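Local structure of putative hydrolase (Acinetobacter sp. NBRC 100985, 4XUK) at residues 197-203 and 215-221; 122-128 and 170-176; 42-48 and 223-229. The protein probably hydrolyses organophosphates, and perhaps lactones, at the two-zinc centre of a metallo-beta-lactamase fold. The protein carries 2 engineered substitutions. All blocks are in the same frame, centred on the assembly; numbering follows the deposited sequence.

Overall arrangement
The three contacts sample the centre and two distant flanks of a metallo-beta-lactamase fold with its two mixed sheets. Contact 1 builds the zinc site about 7 Å from the centre of the chain, where loops bordering strands 202-208 and 211-215 bring His197 and Asp218 to the metals. Contact 2, about 24 Å from contact 1 between centres, and contact 3, about 40 Å from contact 2 on the opposite side, join helix ends to other parts of the periphery; contact 3 borders the second subunit. Along the chain contact 2 is complete before contact 1 begins, and the segments of contact 3 bracket both. Contacts 1 and 3 meet where Gln226 OE1 takes a probable hydrogen bond from His221 N.

Contact 1 of 3, residues 197-203 and 215-221; sequences HTPGHFS and FIGDIVH. With ZN (zinc ion), chain D; ZN (zinc ion), chain C.
His197 and Asp218 meet at a shared zinc ion, with the ring of one and the carboxylate of the other turned 61° apart. Asp218 CB lies over one face of the imidazole, 3.6 Å from the ring centroid of His197, while Asp218 OD2 reaches the chain D zinc ion, which His197 NE2 binds at 2.2 Å. The His197 ring stands with CG anti to its backbone N (chi1 179°), and Asp237 OD1 is hydrogen-bonded to ND1, which together with the metal bond at NE2 fixes its rotation. His221 comes in on the same side of the ring plane as Asp218 CB, its side chain crossing that of His197 at about a right angle, with His221 CE1 3.4 Å from His197 CE1.

A second histidine positions the metal-binding aspartate through the backbone. His201 NE2 accepts a hydrogen bond from Asp218 N at 2.8 Å, the donor tilted 23° from the ring plane, and Ile216 O lies at the ring edge. Two residues on, Ser203 OG donates to Ile216 O at 2.8 Å, coming from above the carbonyl plane.

Asp218 OD2 also binds the chain C zinc ion at 2.1 Å, so one oxygen bridges both metals. With His108 and His110 at one zinc ion, and Asp112, His113 and His265 at the other, this is the dinuclear site characteristic of the metallo-beta-lactamase superfamily.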
loop_
_atom_site.group_PDB
_atom_site.type_symbol
_atom_site.label_atom_id
_atom_site.label_comp_id
_atom_site.label_asym_id
_atom_site.label_seq_id
_atom_site.Cartn_x
_atom_site.Cartn_y
_atom_site.Cartn_z
ATOM N N HIS A 197 9.765 18.703 16.458
ATOM C CA HIS A 197 9.091 17.570 17.075
ATOM C C HIS A 197 9.779 17.192 18.382
ATOM O O HIS A 197 9.119 16.925 19.381
ATOM C CB HIS A 197 9.078 16.379 16.124
ATOM C CG HIS A 197 8.428 15.163 16.695
ATOM N ND1 HIS A 197 7.085 15.105 17.005
ATOM C CD2 HIS A 197 8.939 13.945 16.999
ATOM C CE1 HIS A 197 6.801 13.901 17.477
ATOM N NE2 HIS A 197 7.908 13.183 17.483
ATOM N N THR A 198 11.110 17.164 18.358
ATOM C CA THR A 198 11.917 17.106 19.577
ATOM C C THR A 198 13.078 18.053 19.351
ATOM O O THR A 198 13.381 18.387 18.203
ATOM C CB THR A 198 12.485 15.693 19.866
ATOM O OG1 THR A 198 13.437 15.339 18.859
ATOM C CG2 THR A 198 11.369 14.643 19.946
ATOM N N PRO A 199 13.751 18.477 20.432
ATOM C CA PRO A 199 14.778 19.507 20.227
ATOM C C PRO A 199 15.952 19.062 19.352
ATOM O O PRO A 199 16.635 19.925 18.794
ATOM C CB PRO A 199 15.233 19.832 21.652
ATOM C CG PRO A 199 14.041 19.503 22.508
ATOM C CD PRO A 199 13.443 18.278 21.862
ATOM N N GLY A 200 16.178 17.756 19.214
ATOM C CA GLY A 200 17.291 17.272 18.410
ATOM C C GLY A 200 16.865 16.286 17.336
ATOM O O GLY A 200 17.638 15.403 16.941
ATOM N N HIS A 201 15.635 16.442 16.851
ATOM C CA HIS A 201 15.126 15.562 15.806
ATOM C C HIS A 201 15.919 15.773 14.532
ATOM O O HIS A 201 16.104 16.910 14.095
ATOM C CB HIS A 201 13.636 15.819 15.554
ATOM C CG HIS A 201 12.998 14.809 14.652
ATOM N ND1 HIS A 201 13.110 14.857 13.280
ATOM C CD2 HIS A 201 12.249 13.715 14.930
ATOM C CE1 HIS A 201 12.451 13.840 12.750
ATOM N NE2 HIS A 201 11.925 13.129 13.729
ATOM N N PHE A 202 16.412 14.679 13.957
ATOM C CA PHE A 202 17.131 14.733 12.693
ATOM C C PHE A 202 16.539 13.741 11.704
ATOM O O PHE A 202 15.994 12.695 12.092
ATOM C CB PHE A 202 18.604 14.351 12.884
ATOM C CG PHE A 202 19.527 15.518 13.150
ATOM C CD1 PHE A 202 19.427 16.252 14.324
ATOM C CD2 PHE A 202 20.525 15.846 12.242
ATOM C CE1 PHE A 202 20.298 17.317 14.581
ATOM C CE2 PHE A 202 21.396 16.904 12.490
ATOM C CZ PHE A 202 21.275 17.643 13.659
ATOM N N SER A 203 16.670 14.053 10.421
ATOM C CA SER A 203 16.335 13.098 9.378
ATOM C C SER A 203 17.641 12.653 8.731
ATOM O O SER A 203 18.678 13.277 8.953
ATOM C CB SER A 203 15.388 13.724 8.349
ATOM O OG SER A 203 14.238 14.260 8.983
ATOM N N PHE A 215 14.962 9.514 4.989
ATOM C CA PHE A 215 14.276 8.861 6.081
ATOM C C PHE A 215 13.899 9.987 7.025
ATOM O O PHE A 215 14.738 10.475 7.786
ATOM C CB PHE A 215 15.202 7.829 6.729
ATOM C CG PHE A 215 15.627 6.731 5.782
ATOM C CD1 PHE A 215 16.639 6.943 4.847
ATOM C CD2 PHE A 215 14.988 5.502 5.797
ATOM C CE1 PHE A 215 17.007 5.945 3.958
ATOM C CE2 PHE A 215 15.356 4.496 4.904
ATOM C CZ PHE A 215 16.367 4.721 3.993
ATOM N N ILE A 216 12.639 10.416 6.952
ATOM C CA ILE A 216 12.236 11.718 7.501
ATOM C C ILE A 216 11.949 11.772 8.994
ATOM O O ILE A 216 11.865 12.860 9.566
ATOM C CB ILE A 216 10.999 12.293 6.773
ATOM C CG1 ILE A 216 9.792 11.364 6.916
ATOM C CG2 ILE A 216 11.313 12.532 5.313
ATOM C CD1 ILE A 216 8.461 12.049 6.579
ATOM N N GLY A 217 11.768 10.618 9.623
ATOM C CA GLY A 217 11.404 10.603 11.027
ATOM C C GLY A 217 10.024 11.212 11.235
ATOM O O GLY A 217 9.141 11.097 10.374
ATOM N N ASP A 218 9.838 11.868 12.372
ATOM C CA ASP A 218 8.517 12.322 12.787
ATOM C C ASP A 218 8.216 13.788 12.474
ATOM O O ASP A 218 7.675 14.502 13.313
ATOM C CB ASP A 218 8.341 12.089 14.281
ATOM C CG ASP A 218 8.059 10.647 14.613
ATOM O OD1 ASP A 218 8.279 9.765 13.751
ATOM O OD2 ASP A 218 7.586 10.399 15.728
ATOM N N ILE A 219 8.542 14.228 11.265
ATOM C CA ILE A 219 8.133 15.557 10.830
ATOM C C ILE A 219 6.682 15.500 10.350
ATOM O O ILE A 219 6.115 16.511 9.933
ATOM C CB ILE A 219 9.024 16.076 9.703
ATOM C CG1 ILE A 219 8.920 15.159 8.480
ATOM C CG2 ILE A 219 10.477 16.161 10.180
ATOM C CD1 ILE A 219 9.663 15.681 7.268
ATOM N N VAL A 220 6.083 14.308 10.412
ATOM C CA VAL A 220 4.671 14.145 10.069
ATOM C C VAL A 220 4.078 12.871 10.684
ATOM O O VAL A 220 4.785 11.856 10.844
ATOM C CB VAL A 220 4.456 14.216 8.524
ATOM C CG1 VAL A 220 4.822 12.893 7.846
ATOM C CG2 VAL A 220 3.027 14.602 8.214
ATOM N N HIS A 221 2.790 12.915 11.028
ATOM C CA HIS A 221 2.138 11.797 11.709
ATOM C C HIS A 221 0.907 11.252 10.990
ATOM O O HIS A 221 0.170 10.439 11.549
ATOM C CB HIS A 221 1.744 12.197 13.129
ATOM C CG HIS A 221 2.894 12.247 14.077
ATOM N ND1 HIS A 221 3.903 13.177 13.968
ATOM C CD2 HIS A 221 3.217 11.461 15.133
ATOM C CE1 HIS A 221 4.793 12.972 14.924
ATOM N NE2 HIS A 221 4.400 11.936 15.640
HETATM ZN ZN ZN D . 8.201 11.100 17.975
HETATM ZN ZN ZN C . 7.144 8.513 16.624
#

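Contact 2 of 3, residues 122-128 and 170-176; sequences VANFPNA and PYQAKQR
The phenol oxygen of Tyr171 is gripped from two directions: Phe125 N donates to Tyr171 OH at 3.0 Å with an N-H...O angle of 146°, and the hydroxyl is also hydrogen-bonded to Ile117 O. The ring reaches this spot from the end of helix 151-173 because CG is anti to the carbonyl carbon (chi1 -66°), which carries the side chain across to the loop. Ala123 CB lies 3.5 Å from Tyr171 CZ, approaching the ring obliquely, whereas Ala128 O sits in the ring plane at the edge, 3.6 Å from Tyr171 CD2. The phenol oxygen in turn lies near the plane of the Phe125 ring, at its edge. Pro170 extends the apolar patch, its CB 4.2 Å from Ala123 CB.

The helix ends here in a Schellman motif with Gln175 as the C-prime residue, and the chain turns into strand 177-180, which runs parallel beside strand 129-133. Contact 2 thus flanks the end of a beta-alpha-beta crossover, the helix being tied to the loop that leads into the first of its strands. Phe125 to Ala128 form a type I turn in that loop.

Arg176 bends at chi2 and chi3, which brings its guanidinium alongside the carbonyls of Asn127 and Ala128. Ala128 O lies on one face of the group, 3.7 Å above its plane and off-centre, and Arg176 NH1 makes a weak hydrogen bond to Asn127 O at 3.0 Å.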
loop_
_atom_site.group_PDB
_atom_site.type_symbol
_atom_site.label_atom_id
_atom_site.label_comp_id
_atom_site.label_asym_id
_atom_site.label_seq_id
_atom_site.Cartn_x
_atom_site.Cartn_y
_atom_site.Cartn_z
ATOM N N VAL A 122 18.254 -6.198 27.494
ATOM C CA VAL A 122 19.471 -6.573 26.756
ATOM C C VAL A 122 19.376 -6.210 25.271
ATOM O O VAL A 122 18.277 -6.155 24.702
ATOM C CB VAL A 122 19.899 -8.048 27.031
ATOM C CG1 VAL A 122 18.878 -8.729 27.886
ATOM C CG2 VAL A 122 20.176 -8.836 25.753
ATOM N N ALA A 123 20.526 -5.898 24.672
ATOM C CA ALA A 123 20.563 -5.401 23.300
ATOM C C ALA A 123 19.918 -6.395 22.355
ATOM O O ALA A 123 20.111 -7.611 22.492
ATOM C CB ALA A 123 22.008 -5.106 22.864
ATOM N N ASN A 124 19.121 -5.887 21.421
ATOM C CA ASN A 124 18.636 -6.735 20.349
ATOM C C ASN A 124 19.663 -6.836 19.236
ATOM O O ASN A 124 19.628 -7.780 18.467
ATOM C CB ASN A 124 17.324 -6.209 19.763
ATOM C CG ASN A 124 16.116 -6.569 20.602
ATOM O OD1 ASN A 124 16.087 -7.599 21.270
ATOM N ND2 ASN A 124 15.096 -5.725 20.549
ATOM N N PHE A 125 20.564 -5.859 19.141
ATOM C CA PHE A 125 21.491 -5.819 18.018
ATOM C C PHE A 125 22.950 -5.800 18.497
ATOM O O PHE A 125 23.576 -4.742 18.585
ATOM C CB PHE A 125 21.145 -4.632 17.117
ATOM C CG PHE A 125 19.703 -4.641 16.664
ATOM C CD1 PHE A 125 19.308 -5.434 15.597
ATOM C CD2 PHE A 125 18.740 -3.901 17.334
ATOM C CE1 PHE A 125 17.980 -5.475 15.183
ATOM C CE2 PHE A 125 17.409 -3.937 16.929
ATOM C CZ PHE A 125 17.031 -4.727 15.849
ATOM N N PRO A 126 23.495 -6.993 18.784
ATOM C CA PRO A 126 24.749 -7.130 19.536
ATOM C C PRO A 126 25.988 -6.588 18.815
ATOM O O PRO A 126 26.973 -6.302 19.488
ATOM C CB PRO A 126 24.865 -8.646 19.761
ATOM C CG PRO A 126 24.064 -9.261 18.686
ATOM C CD PRO A 126 22.945 -8.299 18.371
ATOM N N ASN A 127 25.930 -6.415 17.497
ATOM C CA ASN A 127 27.072 -5.895 16.745
ATOM C C ASN A 127 26.890 -4.464 16.245
ATOM O O ASN A 127 27.683 -3.966 15.443
ATOM C CB ASN A 127 27.371 -6.818 15.572
ATOM C CG ASN A 127 27.673 -8.218 16.024
ATOM O OD1 ASN A 127 28.445 -8.414 16.957
ATOM N ND2 ASN A 127 27.041 -9.200 15.397
ATOM N N ALA A 128 25.851 -3.802 16.734
ATOM C CA ALA A 128 25.491 -2.490 16.223
ATOM C C ALA A 128 25.939 -1.363 17.135
ATOM O O ALA A 128 25.892 -1.471 18.372
ATOM C CB ALA A 128 23.981 -2.402 16.017
ATOM N N PRO A 170 22.414 -0.887 27.598
ATOM C CA PRO A 170 23.235 -1.996 27.100
ATOM C C PRO A 170 24.224 -1.551 26.027
ATOM O O PRO A 170 25.271 -2.184 25.879
ATOM C CB PRO A 170 22.202 -2.945 26.477
ATOM C CG PRO A 170 20.927 -2.628 27.145
ATOM C CD PRO A 170 20.975 -1.149 27.393
ATOM N N TYR A 171 23.906 -0.496 25.282
ATOM C CA TYR A 171 24.823 -0.041 24.242
ATOM C C TYR A 171 25.906 0.871 24.816
ATOM O O TYR A 171 27.071 0.771 24.424
ATOM C CB TYR A 171 24.069 0.632 23.090
ATOM C CG TYR A 171 23.196 -0.336 22.331
ATOM C CD1 TYR A 171 21.932 -0.686 22.809
ATOM C CD2 TYR A 171 23.642 -0.929 21.157
ATOM C CE1 TYR A 171 21.126 -1.600 22.121
ATOM C CE2 TYR A 171 22.840 -1.831 20.456
ATOM C CZ TYR A 171 21.589 -2.163 20.947
ATOM O OH TYR A 171 20.797 -3.070 20.259
ATOM N N GLN A 172 25.527 1.748 25.743
ATOM C CA GLN A 172 26.511 2.538 26.489
ATOM C C GLN A 172 27.541 1.646 27.181
ATOM O O GLN A 172 28.745 1.923 27.148
ATOM C CB GLN A 172 25.811 3.429 27.515
ATOM C CG GLN A 172 25.069 4.633 26.909
ATOM C CD GLN A 172 24.280 5.384 27.963
ATOM O OE1 GLN A 172 23.591 4.774 28.788
ATOM N NE2 GLN A 172 24.400 6.707 27.966
ATOM N N ALA A 173 27.067 0.566 27.798
ATOM C CA ALA A 173 27.957 -0.394 28.456
ATOM C C ALA A 173 29.028 -0.974 27.518
ATOM O O ALA A 173 30.124 -1.320 27.965
ATOM C CB ALA A 173 27.154 -1.505 29.083
ATOM N N LYS A 174 28.709 -1.086 26.229
ATOM C CA LYS A 174 29.658 -1.608 25.246
ATOM C C LYS A 174 30.367 -0.503 24.476
ATOM O O LYS A 174 31.086 -0.790 23.510
ATOM C CB LYS A 174 28.944 -2.524 24.246
ATOM C CG LYS A 174 28.442 -3.838 24.843
ATOM C CD LYS A 174 29.243 -5.012 24.314
ATOM C CE LYS A 174 28.602 -6.339 24.703
ATOM N NZ LYS A 174 29.120 -7.466 23.867
ATOM N N GLN A 175 30.164 0.746 24.896
ATOM C CA GLN A 175 30.761 1.911 24.226
ATOM C C GLN A 175 30.281 1.993 22.774
ATOM O O GLN A 175 31.038 2.370 21.867
ATOM C CB GLN A 175 32.302 1.879 24.299
ATOM C CG GLN A 175 32.829 1.561 25.707
ATOM C CD GLN A 175 34.311 1.863 25.881
ATOM O OE1 GLN A 175 35.096 1.808 24.926
ATOM N NE2 GLN A 175 34.700 2.176 27.113
ATOM N N ARG A 176 29.033 1.622 22.576
ATOM C CA ARG A 176 28.388 1.652 21.269
ATOM C C ARG A 176 27.116 2.514 21.200
ATOM O O ARG A 176 26.221 2.271 20.426
ATOM C CB ARG A 176 28.122 0.246 20.756
ATOM C CG ARG A 176 29.313 -0.671 20.794
ATOM C CD ARG A 176 30.022 -0.718 19.479
ATOM N NE ARG A 176 30.079 -2.075 19.082
ATOM C CZ ARG A 176 29.781 -2.593 17.908
ATOM N NH1 ARG A 176 29.392 -1.918 16.859
ATOM N NH2 ARG A 176 29.882 -3.855 17.834
HETATM O O HOH W 1 30.546 -5.844 16.414
#

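Contact 3 of 3, residues 42-48 and 223-229; sequences ILKKYYA and HTVQFDR
Two consecutive residues at the end of one helix, Lys45 and Tyr46, take hold of both oxygens of a single carboxylate, that of Asp228. The helix, 36-45, closes in a Schellman motif whose C-prime residue is Tyr47, and its final turn packs against the short helix 225-228 that follows the zinc-binding loop. Lys45, extended beyond CG, forms a salt bridge from NZ to Asp228 OD2 at 2.8 Å. Tyr46 OH gives a short hydrogen bond of 2.5 Å to Asp228 OD1. Both oxygens are met on their syn side, each donor somewhat out of the carboxylate plane, and this double grip would probably favour the ionised form of the acid.

One face of the Tyr46 ring packs on the other segment: Thr224 CA lies 4.0 Å from the ring centroid of Tyr46 in a CH-pi contact, His223 O lies on the same face, and Thr224 CG2 is 3.5 Å from Tyr46 CG. The His223 ring meets that of Tyr46 obliquely, the planes 66° apart. Ile42 packs beside it: its CG2, anti to the backbone N, presses on the start of helix 225-228, 3.6 Å from Thr224 C. Leu43 adds CD2 against Thr224 OG1.

Tyr47 turns the other way, toward the second subunit, where it stacks on His273 of that chain. Back within the contact, one water donates hydrogen bonds to both Tyr46 OH and His223 O, and another bridges Tyr46 O and His223 NE2, lying 3.0 Å from each.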
loop_
_atom_site.group_PDB
_atom_site.type_symbol
_atom_site.label_atom_id
_atom_site.label_comp_id
_atom_site.label_asym_id
_atom_site.label_seq_id
_atom_site.Cartn_x
_atom_site.Cartn_y
_atom_site.Cartn_z
ATOM N N ILE A 42 -11.412 16.027 6.438
ATOM C CA ILE A 42 -10.231 15.467 5.781
ATOM C C ILE A 42 -10.174 13.944 5.960
ATOM O O ILE A 42 -9.919 13.215 4.999
ATOM C CB ILE A 42 -8.938 16.184 6.236
ATOM C CG1 ILE A 42 -8.980 17.658 5.812
ATOM C CG2 ILE A 42 -7.703 15.514 5.646
ATOM C CD1 ILE A 42 -7.969 18.554 6.514
ATOM N N LEU A 43 -10.447 13.459 7.169
ATOM C CA LEU A 43 -10.441 12.014 7.417
ATOM C C LEU A 43 -11.492 11.273 6.563
ATOM O O LEU A 43 -11.267 10.148 6.105
ATOM C CB LEU A 43 -10.643 11.741 8.911
ATOM C CG LEU A 43 -9.527 12.176 9.860
ATOM C CD1 LEU A 43 -9.926 11.969 11.314
ATOM C CD2 LEU A 43 -8.247 11.416 9.554
ATOM N N LYS A 44 -12.645 11.897 6.354
ATOM C CA LYS A 44 -13.681 11.277 5.539
ATOM C C LYS A 44 -13.263 11.179 4.075
ATOM O O LYS A 44 -13.584 10.198 3.409
ATOM C CB LYS A 44 -14.998 12.045 5.665
ATOM C CG LYS A 44 -15.764 11.767 6.943
ATOM C CD LYS A 44 -16.944 12.726 7.065
ATOM C CE LYS A 44 -17.937 12.273 8.123
ATOM N NZ LYS A 44 -17.850 13.118 9.352
ATOM N N LYS A 45 -12.552 12.189 3.572
ATOM C CA LYS A 45 -12.051 12.136 2.201
ATOM C C LYS A 45 -11.141 10.921 2.017
ATOM O O LYS A 45 -11.187 10.243 0.979
ATOM C CB LYS A 45 -11.299 13.427 1.852
ATOM C CG LYS A 45 -10.207 13.254 0.785
ATOM C CD LYS A 45 -9.421 14.546 0.565
ATOM C CE LYS A 45 -8.251 14.334 -0.387
ATOM N NZ LYS A 45 -7.397 15.548 -0.556
ATOM N N TYR A 46 -10.331 10.631 3.032
ATOM C CA TYR A 46 -9.375 9.538 2.934
ATOM C C TYR A 46 -9.927 8.242 3.515
ATOM O O TYR A 46 -9.170 7.289 3.740
ATOM C CB TYR A 46 -8.075 9.901 3.653
ATOM C CG TYR A 46 -7.211 10.920 2.944
ATOM C CD1 TYR A 46 -6.290 10.531 1.974
ATOM C CD2 TYR A 46 -7.286 12.268 3.268
ATOM C CE1 TYR A 46 -5.484 11.467 1.336
ATOM C CE2 TYR A 46 -6.487 13.200 2.644
ATOM C CZ TYR A 46 -5.586 12.798 1.683
ATOM O OH TYR A 46 -4.791 13.748 1.066
ATOM N N TYR A 47 -11.240 8.202 3.743
ATOM C CA TYR A 47 -11.890 7.021 4.304
ATOM C C TYR A 47 -11.136 6.510 5.538
ATOM O O TYR A 47 -10.720 5.351 5.611
ATOM C CB TYR A 47 -12.034 5.952 3.225
ATOM C CG TYR A 47 -13.032 6.357 2.155
ATOM C CD1 TYR A 47 -12.655 7.170 1.090
ATOM C CD2 TYR A 47 -14.347 5.942 2.226
ATOM C CE1 TYR A 47 -13.559 7.540 0.124
ATOM C CE2 TYR A 47 -15.256 6.301 1.267
ATOM C CZ TYR A 47 -14.858 7.097 0.221
ATOM O OH TYR A 47 -15.783 7.447 -0.737
ATOM N N ALA A 48 -10.949 7.417 6.488
ATOM C CA ALA A 48 -10.107 7.185 7.651
ATOM C C ALA A 48 -10.769 7.747 8.897
ATOM O O ALA A 48 -10.087 8.009 9.899
ATOM C CB ALA A 48 -8.740 7.859 7.441
ATOM N N HIS A 223 -0.996 10.733 6.721
ATOM C CA HIS A 223 -0.976 10.994 5.286
ATOM C C HIS A 223 -2.205 11.787 4.879
ATOM O O HIS A 223 -2.421 12.044 3.692
ATOM C CB HIS A 223 -0.918 9.680 4.479
ATOM C CG HIS A 223 -2.113 8.801 4.673
ATOM N ND1 HIS A 223 -2.497 8.336 5.913
ATOM C CD2 HIS A 223 -3.017 8.309 3.791
ATOM C CE1 HIS A 223 -3.585 7.599 5.788
ATOM N NE2 HIS A 223 -3.923 7.568 4.510
ATOM N N THR A 224 -2.999 12.183 5.876
ATOM C CA THR A 224 -4.306 12.782 5.646
ATOM C C THR A 224 -4.315 14.258 6.045
ATOM O O THR A 224 -4.080 15.127 5.207
ATOM C CB THR A 224 -5.419 12.015 6.411
ATOM O OG1 THR A 224 -5.127 11.998 7.814
ATOM C CG2 THR A 224 -5.493 10.573 5.923
ATOM N N VAL A 225 -4.581 14.528 7.321
ATOM C CA VAL A 225 -4.698 15.903 7.820
ATOM C C VAL A 225 -3.466 16.741 7.488
ATOM O O VAL A 225 -3.586 17.858 6.970
ATOM C CB VAL A 225 -4.918 15.931 9.351
ATOM C CG1 VAL A 225 -4.942 17.360 9.866
ATOM C CG2 VAL A 225 -6.227 15.230 9.720
ATOM N N GLN A 226 -2.278 16.204 7.770
ATOM C CA GLN A 226 -1.060 17.002 7.636
ATOM C C GLN A 226 -0.492 17.057 6.218
ATOM O O GLN A 226 0.548 17.678 5.981
ATOM C CB GLN A 226 -0.007 16.530 8.636
ATOM C CG GLN A 226 -0.434 16.707 10.081
ATOM C CD GLN A 226 0.474 15.956 11.024
ATOM O OE1 GLN A 226 0.624 14.744 10.913
ATOM N NE2 GLN A 226 1.108 16.676 11.936
ATOM N N PHE A 227 -1.167 16.417 5.268
ATOM C CA PHE A 227 -0.823 16.642 3.868
ATOM C C PHE A 227 -1.762 17.672 3.229
ATOM O O PHE A 227 -1.294 18.608 2.578
ATOM C CB PHE A 227 -0.772 15.326 3.073
ATOM C CG PHE A 227 0.565 14.619 3.167
ATOM C CD1 PHE A 227 0.933 13.952 4.331
ATOM C CD2 PHE A 227 1.460 14.646 2.103
ATOM C CE1 PHE A 227 2.164 13.310 4.430
ATOM C CE2 PHE A 227 2.702 14.001 2.194
ATOM C CZ PHE A 227 3.045 13.333 3.363
ATOM N N ASP A 228 -3.070 17.516 3.415
ATOM C CA ASP A 228 -4.022 18.521 2.932
ATOM C C ASP A 228 -3.828 19.849 3.665
ATOM O O ASP A 228 -3.973 20.917 3.070
ATOM C CB ASP A 228 -5.468 18.034 3.124
ATOM C CG ASP A 228 -5.838 16.889 2.199
ATOM O OD1 ASP A 228 -4.926 16.191 1.700
ATOM O OD2 ASP A 228 -7.053 16.671 1.979
ATOM N N ARG A 229 -3.501 19.780 4.954
ATOM C CA ARG A 229 -3.265 20.977 5.748
ATOM C C ARG A 229 -1.928 20.880 6.486
ATOM O O ARG A 229 -1.901 20.677 7.701
ATOM C CB ARG A 229 -4.401 21.161 6.751
ATOM C CG ARG A 229 -4.493 22.566 7.313
ATOM C CD ARG A 229 -5.321 23.456 6.394
ATOM N NE ARG A 229 -6.704 23.006 6.373
ATOM C CZ ARG A 229 -7.701 23.623 7.002
ATOM N NH1 ARG A 229 -7.479 24.744 7.686
ATOM N NH2 ARG A 229 -8.927 23.124 6.933
HETATM O O HOH W 2 -2.166 12.454 0.980
HETATM O O HOH W 3 -6.516 6.053 4.394
#